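Local structure of orotidine 5'-phosphate decarboxylase (Sulfolobus solfataricus, 4DBD) at residues A[23-29]-A[48-53]. The protein probably catalyses the decarboxylation of orotidine 5'-monophosphate to uridine 5'-monophosphate, the last step of de novo UMP biosynthesis. Residues are numbered along the deposited sequence; the frame is centred on the assembly and turned at random.
Sequences ENELYGI and LIGLDV
Ile-29 sends its CD1 methyl to CD1 of Leu-51, 3.6 Å away, and this pair forms the apolar centre where strand 28-32 of a TIM barrel meets the loop that leads into strand 55-62. Residues 23-29 run from the loop after helix 16-22 into strand 28-32, and residues 48-53 lead from helix 41-48 toward the neighbouring parallel strand. The two side chains cross at about a right angle. With CG1 beside the backbone N (chi1 -67°), the longer branch of Ile-29 reaches Leu-51, while its CG2 lies 4.4 Å from CD2 of Leu-48; an isoleucine thus serves both leucines from one CB. Leu-51 also packs on Tyr-16 and Leu-19 of helix 16-22, joining helix and strand through one buried side chain.

Farther out, Val-53, short and branched at CB, lies against the backbone of the turning chain. Its CG1 touches Glu-23 O at 3.4 Å and faces Leu-26 CB more loosely, whereas its CB rests 3.8 Å from Tyr-27 O. The Tyr-27 hydroxyl itself is hydrogen-bonded to Glu-55.

At the polar edge the extended chain of Glu-23 carries its carboxylate across to Asp-52 N, where one oxygen accepts that N-H's hydrogen bond and a salt bridge from Lys-20. The lysine's positive charge probably eases the repulsion between the carboxylates of Glu-23 and Asp-52, whose OE1 and OD2 lie 4.9 Å apart. An alanine in place of Glu-23 would remove this acceptor and is likely to leave Asp-52 N and Lys-20 without their shared partner. The bond from Asp-52 N to Glu-23 OE2 is 3.0 Å long and nearly straight (175°), arriving 56° out of the carboxylate plane.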
loop_
_atom_site.group_PDB
_atom_site.type_symbol
_atom_site.label_atom_id
_atom_site.label_comp_id
_atom_site.label_asym_id
_atom_site.label_seq_id
_atom_site.Cartn_x
_atom_site.Cartn_y
_atom_site.Cartn_z
ATOM N N GLU A 23 18.274 -7.340 -18.951
ATOM C CA GLU A 23 19.112 -7.041 -17.795
ATOM C C GLU A 23 20.160 -5.950 -18.052
ATOM O O GLU A 23 20.349 -5.057 -17.215
ATOM C CB GLU A 23 19.766 -8.322 -17.249
ATOM C CG GLU A 23 21.214 -8.541 -17.679
ATOM C CD GLU A 23 21.768 -9.870 -17.196
ATOM O OE1 GLU A 23 22.830 -10.298 -17.704
ATOM O OE2 GLU A 23 21.131 -10.486 -16.313
ATOM N N ASN A 24 20.832 -6.013 -19.199
ATOM C CA ASN A 24 21.880 -5.046 -19.506
ATOM C C ASN A 24 21.348 -3.871 -20.320
ATOM O O ASN A 24 22.117 -3.052 -20.833
ATOM C CB ASN A 24 23.044 -5.721 -20.236
ATOM C CG ASN A 24 22.645 -6.261 -21.589
ATOM O OD1 ASN A 24 21.478 -6.575 -21.823
ATOM N ND2 ASN A 24 23.612 -6.374 -22.491
ATOM N N GLU A 25 20.026 -3.797 -20.434
ATOM C CA GLU A 25 19.371 -2.681 -21.108
ATOM C C GLU A 25 18.246 -2.105 -20.258
ATOM O O GLU A 25 17.310 -1.485 -20.773
ATOM C CB GLU A 25 18.868 -3.111 -22.473
ATOM C CG GLU A 25 20.006 -3.340 -23.431
ATOM C CD GLU A 25 19.619 -4.226 -24.581
ATOM O OE1 GLU A 25 19.081 -3.693 -25.576
ATOM O OE2 GLU A 25 19.851 -5.452 -24.488
ATOM N N LEU A 26 18.362 -2.328 -18.952
ATOM C CA LEU A 26 17.509 -1.703 -17.954
ATOM C C LEU A 26 18.419 -1.172 -16.879
ATOM O O LEU A 26 19.497 -1.729 -16.652
ATOM C CB LEU A 26 16.572 -2.727 -17.313
ATOM C CG LEU A 26 15.398 -3.257 -18.128
ATOM C CD1 LEU A 26 14.678 -4.357 -17.371
ATOM C CD2 LEU A 26 14.446 -2.122 -18.450
ATOM N N TYR A 27 18.006 -0.103 -16.208
ATOM C CA TYR A 27 18.674 0.268 -14.972
ATOM C C TYR A 27 18.180 -0.613 -13.829
ATOM O O TYR A 27 18.957 -1.036 -12.966
ATOM C CB TYR A 27 18.431 1.727 -14.624
ATOM C CG TYR A 27 18.878 2.046 -13.224
ATOM C CD1 TYR A 27 20.217 2.283 -12.940
ATOM C CD2 TYR A 27 17.968 2.095 -12.179
ATOM C CE1 TYR A 27 20.634 2.572 -11.659
ATOM C CE2 TYR A 27 18.379 2.385 -10.889
ATOM C CZ TYR A 27 19.712 2.620 -10.638
ATOM O OH TYR A 27 20.131 2.911 -9.364
ATOM N N GLY A 28 16.878 -0.880 -13.828
ATOM C CA GLY A 28 16.268 -1.631 -12.752
ATOM C C GLY A 28 14.956 -2.264 -13.161
ATOM O O GLY A 28 14.447 -2.062 -14.277
ATOM N N ILE A 29 14.397 -3.031 -12.237
ATOM C CA ILE A 29 13.113 -3.671 -12.414
ATOM C C ILE A 29 12.316 -3.378 -11.154
ATOM O O ILE A 29 12.825 -3.544 -10.039
ATOM C CB ILE A 29 13.273 -5.187 -12.550
ATOM C CG1 ILE A 29 13.993 -5.517 -13.854
ATOM C CG2 ILE A 29 11.920 -5.870 -12.463
ATOM C CD1 ILE A 29 14.485 -6.944 -13.938
ATOM N N LEU A 48 13.578 -13.484 -10.098
ATOM C CA LEU A 48 14.488 -12.343 -9.997
ATOM C C LEU A 48 15.941 -12.688 -9.675
ATOM O O LEU A 48 16.790 -11.800 -9.608
ATOM C CB LEU A 48 13.961 -11.359 -8.948
ATOM C CG LEU A 48 12.684 -10.634 -9.358
ATOM C CD1 LEU A 48 12.058 -9.948 -8.160
ATOM C CD2 LEU A 48 12.969 -9.634 -10.471
ATOM N N ILE A 49 16.224 -13.972 -9.487
ATOM C CA ILE A 49 17.504 -14.395 -8.917
ATOM C C ILE A 49 18.768 -14.044 -9.711
ATOM O O ILE A 49 19.651 -13.363 -9.188
ATOM C CB ILE A 49 17.493 -15.893 -8.570
ATOM C CG1 ILE A 49 16.818 -16.101 -7.212
ATOM C CG2 ILE A 49 18.912 -16.444 -8.544
ATOM C CD1 ILE A 49 16.654 -17.559 -6.817
ATOM N N GLY A 50 18.861 -14.495 -10.957
ATOM C CA GLY A 50 20.087 -14.311 -11.720
ATOM C C GLY A 50 20.295 -12.933 -12.333
ATOM O O GLY A 50 21.392 -12.616 -12.801
ATOM N N LEU A 51 19.253 -12.107 -12.314
ATOM C CA LEU A 51 19.238 -10.854 -13.066
ATOM C C LEU A 51 20.288 -9.839 -12.617
ATOM O O LEU A 51 20.332 -9.455 -11.449
ATOM C CB LEU A 51 17.845 -10.225 -13.004
ATOM C CG LEU A 51 16.680 -11.135 -13.400
ATOM C CD1 LEU A 51 15.366 -10.370 -13.366
ATOM C CD2 LEU A 51 16.909 -11.742 -14.777
ATOM N N ASP A 52 21.124 -9.403 -13.554
ATOM C CA ASP A 52 22.119 -8.379 -13.273
ATOM C C ASP A 52 21.624 -6.990 -13.662
ATOM O O ASP A 52 21.980 -6.461 -14.723
ATOM C CB ASP A 52 23.438 -8.670 -13.994
ATOM C CG ASP A 52 24.489 -7.594 -13.742
ATOM O OD1 ASP A 52 24.644 -7.168 -12.574
ATOM O OD2 ASP A 52 25.154 -7.166 -14.710
ATOM N N VAL A 53 20.796 -6.408 -12.803
ATOM C CA VAL A 53 20.406 -5.018 -12.957
ATOM C C VAL A 53 20.891 -4.249 -11.739
ATOM O O VAL A 53 21.143 -4.840 -10.685
ATOM C CB VAL A 53 18.877 -4.864 -13.155
ATOM C CG1 VAL A 53 18.453 -5.510 -14.462
ATOM C CG2 VAL A 53 18.121 -5.476 -11.992
#